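Local coordinates for GGDEF and EAL domain-containing protein (PDB 6PWK) that acts as a c-di-GMP receptor that probably couples the second messenger to control of large surface adhesins in biofilm formation, at residues 183-191 with 234-244; 297-305 with 317-328. All blocks are in the same frame, centred on the assembly; numbering follows the deposited sequence.

Contact 1 of 2, residues 183-191 with 234-244; sequences GKQQWKTLV and QFLFALEQLNA. With C2E (9,9'-[(2R,3R,3aS,5S,7aR,9R,10R,10aS,12S,14aR)-3,5,10,12-tetrahydroxy-5,12-dioxidooctahydro-2H,7H-difuro[3,2-d:3',2'-j][1,3,7,9,2,8]tetraoxadiphosphacyclododecine-2,9-diyl]bis(2-amino-1,9-dihydro-6H-purin-6-one)), chain D.
Trp-187 turns one indole face to the start of segment 234-244: Gln-234 O sits 3.4 Å above the ring plane, toward the rim, and Phe-235 CA is near the same face. The side chain is a knob among Gln-234, Phe-235, Phe-237 and Ala-238, while Asn-157 accepts a hydrogen bond from NE1. Phe-237 meets the five-membered ring obliquely, planes at 75°; Ala-238 CB lies over the centre of one Phe-237 face and Gln-234 O at its edge, in plane. Val-191 CG2 makes a CH-pi contact over the Phe-235 face, 3.9 Å from the ring centroid. Lys-184 and Ala-238 bring the backbones together, CA to CA 4.6 Å, and the Ala-238 methyl reaches Lys-184 O and Trp-187 CB. Lys-184 lays CE on Gln-241 CG before a bend at chi4 (69°) brings NZ beside a ligand guanine, 3.1 Å from its N31, where Asp-156 salt-bridges it. Gly-183 occupies the N-cap position of helix 184-191, whose first turn grips c-di-GMP: Lys-184 N bonds to both O2A and O3A, and Gln-185 N donates almost straight (167°) to phosphate O1P at 2.7 Å. Apolar packing thus joins the helices, leaving N-terminal N-H groups, where the dipole probably favours an anion, to hold c-di-GMP.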
loop_
_atom_site.group_PDB
_atom_site.type_symbol
_atom_site.label_atom_id
_atom_site.label_comp_id
_atom_site.label_asym_id
_atom_site.label_seq_id
_atom_site.Cartn_x
_atom_site.Cartn_y
_atom_site.Cartn_z
ATOM N N GLY A 183 7.522 -2.141 22.371
ATOM C CA GLY A 183 7.613 -1.802 20.968
ATOM C C GLY A 183 6.451 -2.377 20.178
ATOM O O GLY A 183 5.625 -3.137 20.686
ATOM N N LYS A 184 6.392 -2.002 18.897
ATOM C CA LYS A 184 5.269 -2.413 18.058
ATOM C C LYS A 184 5.184 -3.931 17.948
ATOM O O LYS A 184 4.108 -4.518 18.110
ATOM C CB LYS A 184 5.386 -1.781 16.670
ATOM C CG LYS A 184 5.200 -0.274 16.644
ATOM C CD LYS A 184 5.039 0.225 15.216
ATOM C CE LYS A 184 4.971 1.743 15.156
ATOM N NZ LYS A 184 6.271 2.382 15.503
ATOM N N GLN A 185 6.314 -4.585 17.677
ATOM C CA GLN A 185 6.299 -6.038 17.534
ATOM C C GLN A 185 6.060 -6.733 18.868
ATOM O O GLN A 185 5.498 -7.834 18.897
ATOM C CB GLN A 185 7.604 -6.513 16.895
ATOM C CG GLN A 185 7.722 -6.140 15.425
ATOM C CD GLN A 185 9.142 -6.213 14.907
ATOM O OE1 GLN A 185 9.925 -7.074 15.311
ATOM N NE2 GLN A 185 9.487 -5.301 14.006
ATOM N N GLN A 186 6.471 -6.115 19.976
ATOM C CA GLN A 186 6.190 -6.699 21.283
ATOM C C GLN A 186 4.698 -6.669 21.590
ATOM O O GLN A 186 4.149 -7.647 22.113
ATOM C CB GLN A 186 6.981 -5.969 22.367
ATOM C CG GLN A 186 8.471 -6.265 22.350
ATOM C CD GLN A 186 9.251 -5.398 23.321
ATOM O OE1 GLN A 186 8.892 -4.249 23.572
ATOM N NE2 GLN A 186 10.323 -5.950 23.874
ATOM N N TRP A 187 4.026 -5.558 21.274
ATOM C CA TRP A 187 2.581 -5.485 21.475
ATOM C C TRP A 187 1.863 -6.551 20.660
ATOM O O TRP A 187 0.969 -7.239 21.166
ATOM C CB TRP A 187 2.058 -4.095 21.103
ATOM C CG TRP A 187 2.198 -3.059 22.177
ATOM C CD1 TRP A 187 2.929 -1.909 22.112
ATOM C CD2 TRP A 187 1.587 -3.073 23.473
ATOM N NE1 TRP A 187 2.812 -1.206 23.286
ATOM C CE2 TRP A 187 1.995 -1.899 24.140
ATOM C CE3 TRP A 187 0.734 -3.963 24.135
ATOM C CZ2 TRP A 187 1.582 -1.592 25.434
ATOM C CZ3 TRP A 187 0.325 -3.657 25.423
ATOM C CH2 TRP A 187 0.749 -2.482 26.057
ATOM N N LYS A 188 2.245 -6.702 19.389
ATOM C CA LYS A 188 1.595 -7.686 18.531
ATOM C C LYS A 188 1.770 -9.097 19.081
ATOM O O LYS A 188 0.824 -9.893 19.080
ATOM C CB LYS A 188 2.146 -7.590 17.110
ATOM C CG LYS A 188 1.515 -8.571 16.137
ATOM C CD LYS A 188 2.296 -8.640 14.837
ATOM C CE LYS A 188 1.773 -9.749 13.940
ATOM N NZ LYS A 188 2.777 -10.146 12.915
ATOM N N THR A 189 2.974 -9.421 19.560
ATOM C CA THR A 189 3.204 -10.740 20.144
ATOM C C THR A 189 2.328 -10.960 21.372
ATOM O O THR A 189 1.767 -12.047 21.556
ATOM C CB THR A 189 4.682 -10.906 20.506
ATOM O OG1 THR A 189 5.489 -10.694 19.341
ATOM C CG2 THR A 189 4.949 -12.302 21.047
ATOM N N LEU A 190 2.193 -9.935 22.219
ATOM C CA LEU A 190 1.370 -10.072 23.417
ATOM C C LEU A 190 -0.095 -10.280 23.061
ATOM O O LEU A 190 -0.777 -11.108 23.679
ATOM C CB LEU A 190 1.539 -8.845 24.313
ATOM C CG LEU A 190 0.721 -8.844 25.606
ATOM C CD1 LEU A 190 1.075 -10.049 26.456
ATOM C CD2 LEU A 190 0.929 -7.555 26.385
ATOM N N VAL A 191 -0.596 -9.547 22.062
ATOM C CA VAL A 191 -1.983 -9.721 21.634
ATOM C C VAL A 191 -2.197 -11.120 21.072
ATOM O O VAL A 191 -3.200 -11.779 21.375
ATOM C CB VAL A 191 -2.369 -8.635 20.612
ATOM C CG1 VAL A 191 -3.793 -8.846 20.125
ATOM C CG2 VAL A 191 -2.214 -7.257 21.224
ATOM N N GLN A 234 -4.037 0.782 24.132
ATOM C CA GLN A 234 -2.633 0.577 24.463
ATOM C C GLN A 234 -1.881 -0.137 23.347
ATOM O O GLN A 234 -0.672 0.074 23.192
ATOM C CB GLN A 234 -2.508 -0.212 25.768
ATOM C CG GLN A 234 -3.039 0.515 26.997
ATOM C CD GLN A 234 -2.942 -0.321 28.261
ATOM O OE1 GLN A 234 -3.926 -0.910 28.707
ATOM N NE2 GLN A 234 -1.751 -0.373 28.847
ATOM N N PHE A 235 -2.567 -0.969 22.557
ATOM C CA PHE A 235 -1.900 -1.787 21.552
ATOM C C PHE A 235 -2.446 -1.644 20.138
ATOM O O PHE A 235 -1.830 -2.184 19.213
ATOM C CB PHE A 235 -1.958 -3.274 21.942
ATOM C CG PHE A 235 -3.355 -3.816 22.078
ATOM C CD1 PHE A 235 -4.055 -4.264 20.967
ATOM C CD2 PHE A 235 -3.964 -3.893 23.319
ATOM C CE1 PHE A 235 -5.336 -4.766 21.091
ATOM C CE2 PHE A 235 -5.247 -4.397 23.449
ATOM C CZ PHE A 235 -5.932 -4.833 22.333
ATOM N N LEU A 236 -3.574 -0.957 19.934
ATOM C CA LEU A 236 -4.170 -0.910 18.601
ATOM C C LEU A 236 -3.277 -0.188 17.599
ATOM O O LEU A 236 -3.324 -0.491 16.401
ATOM C CB LEU A 236 -5.544 -0.246 18.658
ATOM C CG LEU A 236 -6.724 -1.201 18.848
ATOM C CD1 LEU A 236 -8.026 -0.426 18.941
ATOM C CD2 LEU A 236 -6.778 -2.212 17.713
ATOM N N PHE A 237 -2.466 0.763 18.061
ATOM C CA PHE A 237 -1.556 1.454 17.153
ATOM C C PHE A 237 -0.521 0.493 16.582
ATOM O O PHE A 237 -0.143 0.599 15.410
ATOM C CB PHE A 237 -0.869 2.612 17.877
ATOM C CG PHE A 237 0.288 2.184 18.736
ATOM C CD1 PHE A 237 0.070 1.545 19.946
ATOM C CD2 PHE A 237 1.592 2.412 18.329
ATOM C CE1 PHE A 237 1.133 1.147 20.737
ATOM C CE2 PHE A 237 2.658 2.016 19.114
ATOM C CZ PHE A 237 2.429 1.383 20.319
ATOM N N ALA A 238 -0.060 -0.459 17.396
ATOM C CA ALA A 238 0.944 -1.408 16.931
ATOM C C ALA A 238 0.357 -2.375 15.912
ATOM O O ALA A 238 1.021 -2.732 14.933
ATOM C CB ALA A 238 1.536 -2.167 18.115
ATOM N N LEU A 239 -0.887 -2.806 16.121
ATOM C CA LEU A 239 -1.499 -3.762 15.205
ATOM C C LEU A 239 -1.789 -3.126 13.851
ATOM O O LEU A 239 -1.602 -3.764 12.808
ATOM C CB LEU A 239 -2.777 -4.332 15.815
ATOM C CG LEU A 239 -2.626 -5.021 17.174
ATOM C CD1 LEU A 239 -3.914 -5.728 17.563
ATOM C CD2 LEU A 239 -1.456 -5.994 17.155
ATOM N N GLU A 240 -2.248 -1.873 13.845
ATOM C CA GLU A 240 -2.533 -1.209 12.578
ATOM C C GLU A 240 -1.250 -0.866 11.833
ATOM O O GLU A 240 -1.197 -0.961 10.601
ATOM C CB GLU A 240 -3.368 0.048 12.815
ATOM C CG GLU A 240 -4.791 -0.231 13.262
ATOM C CD GLU A 240 -5.664 1.007 13.237
ATOM O OE1 GLU A 240 -5.505 1.870 14.125
ATOM O OE2 GLU A 240 -6.504 1.122 12.319
ATOM N N GLN A 241 -0.205 -0.465 12.561
ATOM C CA GLN A 241 1.060 -0.147 11.907
ATOM C C GLN A 241 1.714 -1.391 11.323
ATOM O O GLN A 241 2.484 -1.293 10.360
ATOM C CB GLN A 241 2.004 0.537 12.894
ATOM C CG GLN A 241 2.882 1.598 12.258
ATOM C CD GLN A 241 2.087 2.810 11.817
ATOM O OE1 GLN A 241 1.193 3.270 12.527
ATOM N NE2 GLN A 241 2.406 3.333 10.639
ATOM N N LEU A 242 1.421 -2.562 11.882
ATOM C CA LEU A 242 1.958 -3.822 11.392
ATOM C C LEU A 242 0.963 -4.587 10.527
ATOM O O LEU A 242 1.208 -5.754 10.211
ATOM C CB LEU A 242 2.409 -4.691 12.567
ATOM C CG LEU A 242 3.498 -4.106 13.471
ATOM C CD1 LEU A 242 3.765 -5.025 14.657
ATOM C CD2 LEU A 242 4.778 -3.845 12.691
ATOM N N ASN A 243 -0.150 -3.956 10.146
ATOM C CA ASN A 243 -1.177 -4.585 9.311
ATOM C C ASN A 243 -1.646 -5.909 9.911
ATOM O O ASN A 243 -1.795 -6.916 9.213
ATOM C CB ASN A 243 -0.680 -4.783 7.878
ATOM C CG ASN A 243 -0.286 -3.479 7.213
ATOM O OD1 ASN A 243 -1.141 -2.708 6.779
ATOM N ND2 ASN A 243 1.016 -3.230 7.125
ATOM N N ALA A 244 -1.882 -5.906 11.224
ATOM C CA ALA A 244 -2.304 -7.106 11.931
ATOM C C ALA A 244 -3.572 -6.897 12.751
ATOM O O ALA A 244 -3.974 -7.810 13.484
ATOM C CB ALA A 244 -1.181 -7.615 12.846
HETATM P P1 C2E D . 9.376 -2.175 16.744
HETATM O O2P C2E D . 8.653 -1.774 15.482
HETATM O O1P C2E D . 8.751 -3.485 17.117
HETATM O "O5'" C2E D . 10.940 -2.584 16.519
HETATM C "C5'" C2E D . 11.563 -3.433 17.429
HETATM C "C4'" C2E D . 12.996 -3.535 16.857
HETATM O "O4'" C2E D . 12.938 -4.041 15.656
HETATM C "C3'" C2E D . 13.422 -2.084 16.558
HETATM O "O3'" C2E D . 14.013 -1.494 17.616
HETATM C "C2'" C2E D . 14.395 -2.213 15.369
HETATM O "O2'" C2E D . 15.804 -2.253 15.854
HETATM C "C1'" C2E D . 14.160 -3.384 14.835
HETATM N N9 C2E D . 13.906 -3.315 13.417
HETATM C C8 C2E D . 12.636 -2.861 13.564
HETATM N N7 C2E D . 12.145 -2.695 12.311
HETATM C C5 C2E D . 13.081 -3.044 11.423
HETATM C C6 C2E D . 13.146 -3.083 9.876
HETATM O O6 C2E D . 12.225 -2.757 9.205
HETATM N N1 C2E D . 14.336 -3.523 9.196
HETATM C C2 C2E D . 15.495 -3.935 9.957
HETATM N N2 C2E D . 16.752 -4.397 9.376
HETATM N N3 C2E D . 15.406 -3.888 11.409
HETATM C C4 C2E D . 14.174 -3.435 12.122
HETATM P P11 C2E D . 14.201 0.147 17.398
HETATM O O21 C2E D . 14.690 0.656 16.060
HETATM O O11 C2E D . 15.288 0.559 18.352
HETATM O O5A C2E D . 12.813 0.798 18.023
HETATM C C5A C2E D . 12.106 -0.001 18.934
HETATM C C4A C2E D . 10.757 0.573 19.101
HETATM O O4A C2E D . 10.804 1.883 19.093
HETATM C C3A C2E D . 9.820 0.114 17.784
HETATM O O3A C2E D . 9.117 -1.186 18.045
HETATM C C2A C2E D . 8.992 0.996 17.642
HETATM O O2A C2E D . 7.807 0.696 18.522
HETATM C C1A C2E D . 9.753 2.351 18.110
HETATM N N91 C2E D . 10.292 2.995 17.095
HETATM C C81 C2E D . 11.519 2.862 16.563
HETATM N N71 C2E D . 11.601 3.753 15.560
HETATM C C51 C2E D . 10.447 4.414 15.490
HETATM C C61 C2E D . 9.956 5.525 14.567
HETATM O O61 C2E D . 10.688 5.923 13.733
HETATM N N11 C2E D . 8.644 6.087 14.691
HETATM C C21 C2E D . 7.756 5.595 15.710
HETATM N N21 C2E D . 6.417 6.153 15.851
HETATM N N31 C2E D . 8.237 4.528 16.592
HETATM C C41 C2E D . 9.613 3.948 16.453
#

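Contact 2 of 2, residues 297-305 with 317-328; sequences VANLLHFEI and TALFCNAVRNAG. With MG (magnesium ion), chain E.
Phe-303 and Ile-305 of strand 301-305 pack on helix 317-326, a strand and a following antiparallel helix of the TIM-barrel-like EAL fold; a parallel neighbouring strand, 330-336, completes the beta-alpha-beta crossover. The two phenylalanines form a T-shaped pair in which the edge of Phe-320 is aimed at the face of Phe-303, with centroids 5.6 Å apart and planes at 86°. A chi1 of 177° swings the Phe-320 ring away from its own backbone N and out toward the strand. Val-324 lies beside that junction: its CG1 comes to 3.5 Å from Phe-303 CD2, while its CG2 sits above one face of Phe-320, off centre. Ile-305 runs past Phe-320 in the opposite sense and puts CD1 at the ring's edge, 3.7 Å from CD2 of Phe-320; the same methyl touches Cys-321 SG. Its other branch, CG2, meets the methyl of Thr-317.

Beyond this shell, Ile-287 of helix 281-292 packs on Phe-320, and Ile-253 of helix 245-261 on Phe-303. Backbone hydrogen bonds between Phe-303 and both Asp-330 and Gly-332 tie the strand to 330-336. At the far end the helix closes in a Schellman motif with Gly-328 at C-prime, and Ala-298 CB rests against Ala-327 O there. Glu-304, between the two packing residues, leaves the strand on the side away from the helix, and its carboxylate reaches magnesium, which Glu-218, Asn-272 and Asp-334 also bind; Lys-355 and Tyr-353 hold Glu-304 OE2, whereas Glu-304 OE1 ligates the metal at 2.2 Å.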
loop_
_atom_site.group_PDB
_atom_site.type_symbol
_atom_site.label_atom_id
_atom_site.label_comp_id
_atom_site.label_asym_id
_atom_site.label_seq_id
_atom_site.Cartn_x
_atom_site.Cartn_y
_atom_site.Cartn_z
ATOM N N VAL A 297 -27.982 -14.780 13.616
ATOM C CA VAL A 297 -27.610 -13.674 14.489
ATOM C C VAL A 297 -27.184 -12.437 13.714
ATOM O O VAL A 297 -26.786 -11.439 14.331
ATOM C CB VAL A 297 -26.488 -14.095 15.458
ATOM C CG1 VAL A 297 -26.900 -15.333 16.239
ATOM C CG2 VAL A 297 -25.193 -14.343 14.694
ATOM N N ALA A 298 -27.258 -12.469 12.381
ATOM C CA ALA A 298 -26.723 -11.373 11.577
ATOM C C ALA A 298 -27.464 -10.068 11.840
ATOM O O ALA A 298 -26.862 -8.988 11.815
ATOM C CB ALA A 298 -26.782 -11.735 10.095
ATOM N N ASN A 299 -28.771 -10.144 12.095
ATOM C CA ASN A 299 -29.549 -8.941 12.369
ATOM C C ASN A 299 -29.202 -8.303 13.707
ATOM O O ASN A 299 -29.636 -7.175 13.965
ATOM C CB ASN A 299 -31.045 -9.258 12.313
ATOM C CG ASN A 299 -31.420 -10.459 13.160
ATOM O OD1 ASN A 299 -31.434 -11.593 12.680
ATOM N ND2 ASN A 299 -31.728 -10.216 14.429
ATOM N N LEU A 300 -28.431 -8.984 14.554
ATOM C CA LEU A 300 -28.063 -8.481 15.871
ATOM C C LEU A 300 -26.633 -7.950 15.918
ATOM O O LEU A 300 -26.081 -7.775 17.009
ATOM C CB LEU A 300 -28.250 -9.577 16.922
ATOM C CG LEU A 300 -29.661 -10.136 17.111
ATOM C CD1 LEU A 300 -29.635 -11.356 18.018
ATOM C CD2 LEU A 300 -30.582 -9.069 17.677
ATOM N N LEU A 301 -26.024 -7.691 14.763
ATOM C CA LEU A 301 -24.640 -7.238 14.687
ATOM C C LEU A 301 -24.591 -5.853 14.059
ATOM O O LEU A 301 -25.008 -5.672 12.910
ATOM C CB LEU A 301 -23.780 -8.215 13.882
ATOM C CG LEU A 301 -23.399 -9.537 14.550
ATOM C CD1 LEU A 301 -22.674 -10.438 13.567
ATOM C CD2 LEU A 301 -22.540 -9.288 15.775
ATOM N N HIS A 302 -24.082 -4.884 14.814
ATOM C CA HIS A 302 -23.795 -3.546 14.312
ATOM C C HIS A 302 -22.283 -3.373 14.272
ATOM O O HIS A 302 -21.608 -3.560 15.289
ATOM C CB HIS A 302 -24.433 -2.470 15.193
ATOM C CG HIS A 302 -25.928 -2.434 15.124
ATOM N ND1 HIS A 302 -26.679 -1.492 15.793
ATOM C CD2 HIS A 302 -26.811 -3.220 14.465
ATOM C CE1 HIS A 302 -27.961 -1.699 15.549
ATOM N NE2 HIS A 302 -28.068 -2.743 14.746
ATOM N N PHE A 303 -21.752 -3.028 13.104
ATOM C CA PHE A 303 -20.320 -2.824 12.935
ATOM C C PHE A 303 -20.011 -1.336 13.039
ATOM O O PHE A 303 -20.461 -0.544 12.205
ATOM C CB PHE A 303 -19.839 -3.397 11.602
ATOM C CG PHE A 303 -19.821 -4.898 11.567
ATOM C CD1 PHE A 303 -18.759 -5.604 12.106
ATOM C CD2 PHE A 303 -20.873 -5.605 11.008
ATOM C CE1 PHE A 303 -18.742 -6.986 12.083
ATOM C CE2 PHE A 303 -20.861 -6.988 10.981
ATOM C CZ PHE A 303 -19.795 -7.679 11.519
ATOM N N GLU A 304 -19.251 -0.960 14.065
ATOM C CA GLU A 304 -18.924 0.438 14.322
ATOM C C GLU A 304 -17.651 0.786 13.561
ATOM O O GLU A 304 -16.567 0.290 13.885
ATOM C CB GLU A 304 -18.769 0.687 15.820
ATOM C CG GLU A 304 -19.133 2.099 16.242
ATOM C CD GLU A 304 -19.705 2.162 17.646
ATOM O OE1 GLU A 304 -18.937 2.421 18.596
ATOM O OE2 GLU A 304 -20.925 1.943 17.802
ATOM N N ILE A 305 -17.782 1.637 12.555
ATOM C CA ILE A 305 -16.690 1.993 11.653
ATOM C C ILE A 305 -16.259 3.420 11.965
ATOM O O ILE A 305 -17.113 4.313 12.023
ATOM C CB ILE A 305 -17.109 1.864 10.177
ATOM C CG1 ILE A 305 -17.558 0.430 9.882
ATOM C CG2 ILE A 305 -15.974 2.273 9.263
ATOM C CD1 ILE A 305 -18.135 0.244 8.499
ATOM N N THR A 317 -14.055 0.923 2.535
ATOM C CA THR A 317 -15.182 0.956 3.461
ATOM C C THR A 317 -16.477 0.535 2.775
ATOM O O THR A 317 -17.275 -0.214 3.350
ATOM C CB THR A 317 -15.323 2.356 4.061
ATOM O OG1 THR A 317 -14.045 2.806 4.527
ATOM C CG2 THR A 317 -16.301 2.345 5.224
ATOM N N ALA A 318 -16.702 1.002 1.545
ATOM C CA ALA A 318 -17.915 0.625 0.829
ATOM C C ALA A 318 -17.932 -0.864 0.513
ATOM O O ALA A 318 -18.994 -1.496 0.539
ATOM C CB ALA A 318 -18.051 1.449 -0.451
ATOM N N LEU A 319 -16.768 -1.445 0.211
ATOM C CA LEU A 319 -16.705 -2.888 0.010
ATOM C C LEU A 319 -17.027 -3.630 1.300
ATOM O O LEU A 319 -17.712 -4.658 1.281
ATOM C CB LEU A 319 -15.325 -3.292 -0.513
ATOM C CG LEU A 319 -14.939 -2.766 -1.897
ATOM C CD1 LEU A 319 -13.574 -3.293 -2.309
ATOM C CD2 LEU A 319 -15.998 -3.123 -2.930
ATOM N N PHE A 320 -16.542 -3.121 2.435
ATOM C CA PHE A 320 -16.865 -3.738 3.717
ATOM C C PHE A 320 -18.337 -3.553 4.060
ATOM O O PHE A 320 -18.996 -4.491 4.524
ATOM C CB PHE A 320 -15.976 -3.155 4.815
ATOM C CG PHE A 320 -16.279 -3.686 6.185
ATOM C CD1 PHE A 320 -15.782 -4.912 6.591
ATOM C CD2 PHE A 320 -17.057 -2.958 7.071
ATOM C CE1 PHE A 320 -16.059 -5.406 7.852
ATOM C CE2 PHE A 320 -17.337 -3.445 8.333
ATOM C CZ PHE A 320 -16.837 -4.671 8.725
ATOM N N CYS A 321 -18.872 -2.350 3.833
ATOM C CA CYS A 321 -20.270 -2.085 4.157
ATOM C C CYS A 321 -21.208 -2.932 3.307
ATOM O O CYS A 321 -22.243 -3.401 3.796
ATOM C CB CYS A 321 -20.578 -0.598 3.980
ATOM S SG CYS A 321 -19.822 0.472 5.225
ATOM N N ASN A 322 -20.869 -3.135 2.033
ATOM C CA ASN A 322 -21.695 -3.982 1.177
ATOM C C ASN A 322 -21.705 -5.420 1.680
ATOM O O ASN A 322 -22.765 -6.050 1.769
ATOM C CB ASN A 322 -21.197 -3.919 -0.268
ATOM C CG ASN A 322 -21.480 -2.583 -0.925
ATOM O OD1 ASN A 322 -22.347 -1.832 -0.480
ATOM N ND2 ASN A 322 -20.754 -2.284 -1.995
ATOM N N ALA A 323 -20.528 -5.954 2.018
ATOM C CA ALA A 323 -20.452 -7.313 2.544
ATOM C C ALA A 323 -21.248 -7.451 3.834
ATOM O O ALA A 323 -21.895 -8.479 4.069
ATOM C CB ALA A 323 -18.992 -7.703 2.774
ATOM N N VAL A 324 -21.217 -6.421 4.679
ATOM C CA VAL A 324 -21.922 -6.480 5.956
ATOM C C VAL A 324 -23.431 -6.470 5.737
ATOM O O VAL A 324 -24.163 -7.288 6.309
ATOM C CB VAL A 324 -21.464 -5.324 6.864
ATOM C CG1 VAL A 324 -22.496 -5.045 7.942
ATOM C CG2 VAL A 324 -20.115 -5.652 7.487
ATOM N N ARG A 325 -23.917 -5.556 4.896
ATOM C CA ARG A 325 -25.357 -5.452 4.664
ATOM C C ARG A 325 -25.896 -6.579 3.791
ATOM O O ARG A 325 -27.044 -6.998 3.975
ATOM C CB ARG A 325 -25.691 -4.097 4.042
ATOM C CG ARG A 325 -25.976 -3.008 5.067
ATOM C CD ARG A 325 -26.181 -1.653 4.416
ATOM N NE ARG A 325 -26.576 -0.646 5.398
ATOM C CZ ARG A 325 -26.650 0.656 5.146
ATOM N NH1 ARG A 325 -26.345 1.118 3.943
ATOM N NH2 ARG A 325 -27.018 1.497 6.102
ATOM N N ASN A 326 -25.100 -7.086 2.845
ATOM C CA ASN A 326 -25.569 -8.196 2.018
ATOM C C ASN A 326 -25.856 -9.433 2.854
ATOM O O ASN A 326 -26.673 -10.273 2.460
ATOM C CB ASN A 326 -24.547 -8.534 0.931
ATOM C CG ASN A 326 -24.545 -7.532 -0.205
ATOM O OD1 ASN A 326 -25.524 -6.815 -0.418
ATOM N ND2 ASN A 326 -23.447 -7.482 -0.948
ATOM N N ALA A 327 -25.200 -9.565 4.004
ATOM C CA ALA A 327 -25.350 -10.728 4.864
ATOM C C ALA A 327 -26.360 -10.514 5.985
ATOM O O ALA A 327 -26.472 -11.366 6.873
ATOM C CB ALA A 327 -23.995 -11.122 5.452
ATOM N N GLY A 328 -27.090 -9.404 5.973
ATOM C CA GLY A 328 -28.111 -9.166 6.973
ATOM C C GLY A 328 -27.657 -8.438 8.216
ATOM O O GLY A 328 -28.367 -8.467 9.227
HETATM MG MG MG E . -16.933 2.943 19.211
#

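Both segments of contact 1 precede those of contact 2 in the sequence; the contact centres lie 25 Å apart, with nearest atoms about 10 Å from each other. Helix 245-261 bridges the gap: it packs on Leu-236 and Leu-239 of contact 1 and on Val-297, Leu-301 and Phe-303 of contact 2. The first contact lies where the EAL domain faces the GGDEF domain, beside one c-di-GMP, which Asp-68 of the second subunit also binds; the second belongs to the barrel wall, and its strand supplies a magnesium ligand. A second c-di-GMP, touched by Leu-236, lies about 9 Å from the Phe-303 side chain. The contacts thus lie near two nucleotide sites, consistent with a receptor role.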